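Staphylococcus aureus CymR (Staphylococcus aureus, PDB 3T8R) is a dimeric transcriptional regulator that probably binds DNA through a winged helix-turn-helix domain of the Rrf2 type and responds to thiol oxidation. Local coordinates at residues S95-S98 against Q103-L106; K22-G27 against V72-I77. All coordinates share one frame; numbering follows the deposited sequence.

How the interactions relate
The two interactions flank the middle of the chain from opposite sides. Their centres are 41 Å apart, and their nearest atoms are about 25 Å apart, so they do not touch. Both segments of interaction 2 come earlier in the chain than those of interaction 1. Interaction 2 sits in the helix-turn-helix domain, where the loop after helix 8-21 meets the loop before helix 79-87. Interaction 1 lies far out at the start of helix 101-119, beside the second subunit. Helix 123-127 follows that long helix and packs beside interaction 2. The chain thus returns from its dimer-forming arm to its own winged helix-turn-helix domain, which probably binds DNA.

Interaction 1: S95-S98 against Q103-L106; sequences SIES and QKQL
Lys-104, in the first turn of helix 101-119, makes a polar surface contact with Ser-95, Ile-96 and Glu-97 in the loop that leads into the same helix. Lys-104 is the reaching residue, and the three loop residues receive it. Its chain runs nearly straight at first. It bends at the last torsion, chi4 -86°, which turns the ammonium group in among the loop oxygens.

Lys-104 NZ donates a hydrogen bond to the backbone O of Ile-96 at 3.2 Å. The donor stands above the carbonyl plane, 63° out of it, and the C=O...N angle is 116°. The bond therefore does not use a lone-pair direction. Glu-97 adds charge: its OE2 lies 4.0 Å from Lys-104 NZ, a long salt bridge. The glutamate starts off pointing away from the helix, but a bend in its chain brings the carboxylate back. Ser-95 OG donates to Glu-97 OE2 at 2.9 Å and so helps to fix that oxygen. The same hydroxyl also lies near Lys-104 NZ, but the angle is too poor for a hydrogen bond.

Water 1 closes a bridge. It accepts from Lys-104 NZ at 3.0 Å and from Ile-96 N at 2.7 Å. The ammonium group is thus tied to both the carbonyl and the amide of Ile-96, the amide through water. Ser-95 and Glu-97 are exposed, so this side of the contact is open to solvent.

The second subunit lies close by. Its Arg-11 packs on Ile-96, while the Gln-103 side-chain amide is hydrogen-bonded to the backbone O of Arg-11 and to Thr-15 OG1 of the second subunit. A lysine in the first turn of helix 101-119 thus ties down the loop before it, in the long-helix dimer arm known from Rrf2-type regulators.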
loop_
_atom_site.group_PDB
_atom_site.type_symbol
_atom_site.label_atom_id
_atom_site.label_comp_id
_atom_site.label_asym_id
_atom_site.label_seq_id
_atom_site.Cartn_x
_atom_site.Cartn_y
_atom_site.Cartn_z
ATOM N N SER A 95 0.726 9.791 -9.670
ATOM C CA SER A 95 1.861 10.695 -9.809
ATOM C C SER A 95 1.498 12.149 -9.515
ATOM O O SER A 95 0.455 12.646 -9.939
ATOM C CB SER A 95 2.482 10.576 -11.207
ATOM O OG SER A 95 3.723 11.264 -11.271
ATOM N N ILE A 96 2.372 12.818 -8.774
ATOM C CA ILE A 96 2.235 14.239 -8.484
ATOM C C ILE A 96 3.489 14.908 -9.013
ATOM O O ILE A 96 4.588 14.663 -8.519
ATOM C CB ILE A 96 2.111 14.491 -6.977
ATOM C CG1 ILE A 96 0.788 13.929 -6.453
ATOM C CG2 ILE A 96 2.237 15.982 -6.673
ATOM C CD1 ILE A 96 0.654 13.958 -4.939
ATOM N N GLU A 97 3.330 15.742 -10.030
ATOM C CA GLU A 97 4.485 16.249 -10.760
ATOM C C GLU A 97 5.483 17.060 -9.924
ATOM O O GLU A 97 6.667 17.116 -10.259
ATOM C CB GLU A 97 4.037 17.022 -12.004
ATOM C CG GLU A 97 3.830 16.135 -13.225
ATOM C CD GLU A 97 2.979 14.906 -12.933
ATOM O OE1 GLU A 97 1.734 15.006 -13.037
ATOM O OE2 GLU A 97 3.552 13.841 -12.603
ATOM N N SER A 98 5.023 17.674 -8.838
ATOM C CA SER A 98 5.912 18.484 -8.007
ATOM C C SER A 98 6.802 17.659 -7.067
ATOM O O SER A 98 7.813 18.158 -6.577
ATOM C CB SER A 98 5.124 19.545 -7.218
ATOM O OG SER A 98 4.036 18.977 -6.501
ATOM N N GLN A 103 11.433 11.332 -3.355
ATOM C CA GLN A 103 10.137 10.902 -2.835
ATOM C C GLN A 103 9.436 9.959 -3.807
ATOM O O GLN A 103 8.831 8.968 -3.401
ATOM C CB GLN A 103 9.254 12.104 -2.526
ATOM C CG GLN A 103 7.918 11.757 -1.905
ATOM C CD GLN A 103 7.260 12.959 -1.269
ATOM O OE1 GLN A 103 7.924 13.950 -0.969
ATOM N NE2 GLN A 103 5.957 12.873 -1.034
ATOM N N LYS A 104 9.519 10.268 -5.095
ATOM C CA LYS A 104 8.992 9.345 -6.099
ATOM C C LYS A 104 9.652 7.974 -5.970
ATOM O O LYS A 104 8.982 6.950 -6.069
ATOM C CB LYS A 104 9.169 9.895 -7.520
ATOM C CG LYS A 104 8.197 11.005 -7.886
ATOM C CD LYS A 104 8.492 11.533 -9.280
ATOM C CE LYS A 104 7.736 12.826 -9.572
ATOM N NZ LYS A 104 6.363 12.566 -10.095
ATOM N N GLN A 105 10.965 7.944 -5.749
ATOM C CA GLN A 105 11.663 6.676 -5.614
ATOM C C GLN A 105 11.267 5.944 -4.334
ATOM O O GLN A 105 11.177 4.716 -4.308
ATOM C CB GLN A 105 13.177 6.860 -5.704
ATOM C CG GLN A 105 13.977 5.570 -5.563
ATOM C CD GLN A 105 13.573 4.520 -6.596
ATOM O OE1 GLN A 105 12.944 4.841 -7.607
ATOM N NE2 GLN A 105 13.932 3.264 -6.344
ATOM N N LEU A 106 11.025 6.703 -3.273
ATOM C CA LEU A 106 10.543 6.109 -2.029
ATOM C C LEU A 106 9.254 5.319 -2.258
ATOM O O LEU A 106 9.126 4.184 -1.800
ATOM C CB LEU A 106 10.304 7.194 -0.978
ATOM C CG LEU A 106 9.752 6.682 0.354
ATOM C CD1 LEU A 106 10.711 5.696 0.989
ATOM C CD2 LEU A 106 9.493 7.868 1.283
HETATM O O HOH W 1 4.566 11.321 -8.113
#

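Interaction 2: K22-G27 against V72-I77; sequences KKEGQG and VPAEEI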
loop_
_atom_site.group_PDB
_atom_site.type_symbol
_atom_site.label_atom_id
_atom_site.label_comp_id
_atom_site.label_asym_id
_atom_site.label_seq_id
_atom_site.Cartn_x
_atom_site.Cartn_y
_atom_site.Cartn_z
ATOM N N LYS A 22 -7.988 -25.136 -0.785
ATOM C CA LYS A 22 -8.208 -25.975 0.387
ATOM C C LYS A 22 -8.927 -27.264 0.026
ATOM O O LYS A 22 -9.095 -28.149 0.863
ATOM C CB LYS A 22 -8.974 -25.203 1.459
ATOM C CG LYS A 22 -8.093 -24.275 2.240
ATOM C CD LYS A 22 -8.894 -23.508 3.266
ATOM C CE LYS A 22 -8.016 -22.540 4.024
ATOM N NZ LYS A 22 -7.141 -23.229 5.019
ATOM N N LYS A 23 -9.338 -27.368 -1.231
ATOM C CA LYS A 23 -10.050 -28.541 -1.707
ATOM C C LYS A 23 -9.346 -29.211 -2.883
ATOM O O LYS A 23 -9.870 -30.168 -3.450
ATOM C CB LYS A 23 -11.475 -28.156 -2.112
ATOM C CG LYS A 23 -12.370 -27.786 -0.938
ATOM C CD LYS A 23 -13.082 -29.011 -0.360
ATOM C CE LYS A 23 -14.008 -29.651 -1.392
ATOM N NZ LYS A 23 -14.914 -30.695 -0.816
ATOM N N GLU A 24 -8.164 -28.724 -3.258
ATOM C CA GLU A 24 -7.512 -29.220 -4.471
ATOM C C GLU A 24 -7.555 -30.750 -4.581
ATOM O O GLU A 24 -7.102 -31.461 -3.686
ATOM C CB GLU A 24 -6.067 -28.723 -4.592
ATOM C CG GLU A 24 -5.427 -29.106 -5.927
ATOM C CD GLU A 24 -3.932 -28.814 -6.008
ATOM O OE1 GLU A 24 -3.248 -29.514 -6.795
ATOM O OE2 GLU A 24 -3.440 -27.891 -5.312
ATOM N N GLY A 25 -8.118 -31.246 -5.679
ATOM C CA GLY A 25 -8.180 -32.674 -5.929
ATOM C C GLY A 25 -9.302 -33.398 -5.202
ATOM O O GLY A 25 -9.307 -34.627 -5.131
ATOM N N GLN A 26 -10.254 -32.642 -4.662
ATOM C CA GLN A 26 -11.381 -33.228 -3.938
ATOM C C GLN A 26 -12.728 -32.858 -4.552
ATOM O O GLN A 26 -13.722 -32.700 -3.839
ATOM C CB GLN A 26 -11.366 -32.782 -2.479
ATOM C CG GLN A 26 -10.088 -33.084 -1.745
ATOM C CD GLN A 26 -10.111 -32.532 -0.338
ATOM O OE1 GLN A 26 -10.372 -33.258 0.622
ATOM N NE2 GLN A 26 -9.855 -31.236 -0.207
ATOM N N GLY A 27 -12.767 -32.719 -5.870
ATOM C CA GLY A 27 -14.004 -32.367 -6.537
ATOM C C GLY A 27 -14.187 -30.866 -6.628
ATOM O O GLY A 27 -13.232 -30.135 -6.895
ATOM N N VAL A 72 -4.837 -25.536 -11.981
ATOM C CA VAL A 72 -3.404 -25.536 -11.785
ATOM C C VAL A 72 -3.158 -25.707 -10.292
ATOM O O VAL A 72 -3.887 -25.135 -9.476
ATOM C CB VAL A 72 -2.814 -24.202 -12.290
ATOM C CG1 VAL A 72 -1.481 -23.890 -11.632
ATOM C CG2 VAL A 72 -2.699 -24.246 -13.826
ATOM N N PRO A 73 -2.143 -26.501 -9.923
ATOM C CA PRO A 73 -1.872 -26.746 -8.499
ATOM C C PRO A 73 -1.546 -25.478 -7.722
ATOM O O PRO A 73 -0.928 -24.554 -8.254
ATOM C CB PRO A 73 -0.675 -27.710 -8.508
ATOM C CG PRO A 73 -0.173 -27.734 -9.916
ATOM C CD PRO A 73 -1.271 -27.292 -10.809
ATOM N N ALA A 74 -1.972 -25.445 -6.464
ATOM C CA ALA A 74 -1.827 -24.249 -5.644
ATOM C C ALA A 74 -0.379 -23.792 -5.504
ATOM O O ALA A 74 -0.108 -22.587 -5.384
ATOM C CB ALA A 74 -2.448 -24.466 -4.266
ATOM N N GLU A 75 0.544 -24.746 -5.502
ATOM C CA GLU A 75 1.950 -24.437 -5.300
ATOM C C GLU A 75 2.555 -23.683 -6.482
ATOM O O GLU A 75 3.643 -23.113 -6.372
ATOM C CB GLU A 75 2.762 -25.700 -4.977
ATOM C CG GLU A 75 2.990 -26.649 -6.143
ATOM C CD GLU A 75 3.870 -27.835 -5.757
ATOM O OE1 GLU A 75 4.782 -27.647 -4.928
ATOM O OE2 GLU A 75 3.654 -28.953 -6.272
ATOM N N GLU A 76 1.831 -23.642 -7.594
ATOM C CA GLU A 76 2.293 -22.953 -8.798
ATOM C C GLU A 76 1.719 -21.549 -8.943
ATOM O O GLU A 76 2.023 -20.854 -9.914
ATOM C CB GLU A 76 1.938 -23.772 -10.050
ATOM C CG GLU A 76 2.711 -25.077 -10.188
ATOM C CD GLU A 76 2.531 -25.743 -11.549
ATOM O OE1 GLU A 76 1.628 -25.338 -12.301
ATOM O OE2 GLU A 76 3.296 -26.674 -11.865
ATOM N N ILE A 77 0.882 -21.128 -7.994
ATOM C CA ILE A 77 0.169 -19.864 -8.127
ATOM C C ILE A 77 0.528 -18.951 -6.968
ATOM O O ILE A 77 0.485 -19.382 -5.821
ATOM C CB ILE A 77 -1.358 -20.052 -8.068
ATOM C CG1 ILE A 77 -1.824 -21.068 -9.116
ATOM C CG2 ILE A 77 -2.079 -18.708 -8.250
ATOM C CD1 ILE A 77 -3.302 -21.374 -9.045
HETATM O O HOH W 2 -0.127 -27.564 -4.823
#
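Glu-24 bridges two loops of the helix-turn-helix domain, and its carboxylate meets Pro-73 and Ala-74. CG is anti to the backbone N (chi1 -174°), and the extended chain carries the carboxylate across to the other loop.

The close part is small. Ala-74 N donates to Glu-24 OE2 at 3.1 Å with an almost straight N-H...O angle of 175°. The donor comes from above the carboxylate plane, 45° out of it. Glu-24 OE2 also rests 3.7 Å from Ala-74 CB. The other oxygen, Glu-24 OE1, lies against Pro-73, 3.5 Å from Pro-73 CA. Ala-74 is buried; behind it are Ala-21 of helix 8-21 and Leu-123 of helix 123-127.

The other side is looser and wetter. Water 2 accepts from Glu-75 N at 3.0 Å and gives only a weak hydrogen bond to Glu-24 OE2. Glu-75 itself is exposed.

Each loop has its own internal bonds. Lys-23 to Gln-26 form a type II beta turn, closed by Gln-26 N to Lys-23 O at 2.8 Å. Residues 74-76 form a 3-10 turn, and the N-H of Ala-74, the first residue of this turn, is the one bonded to Glu-24. A side-chain acceptor at the start of a short helical turn here joins two loops of a winged helix-turn-helix domain.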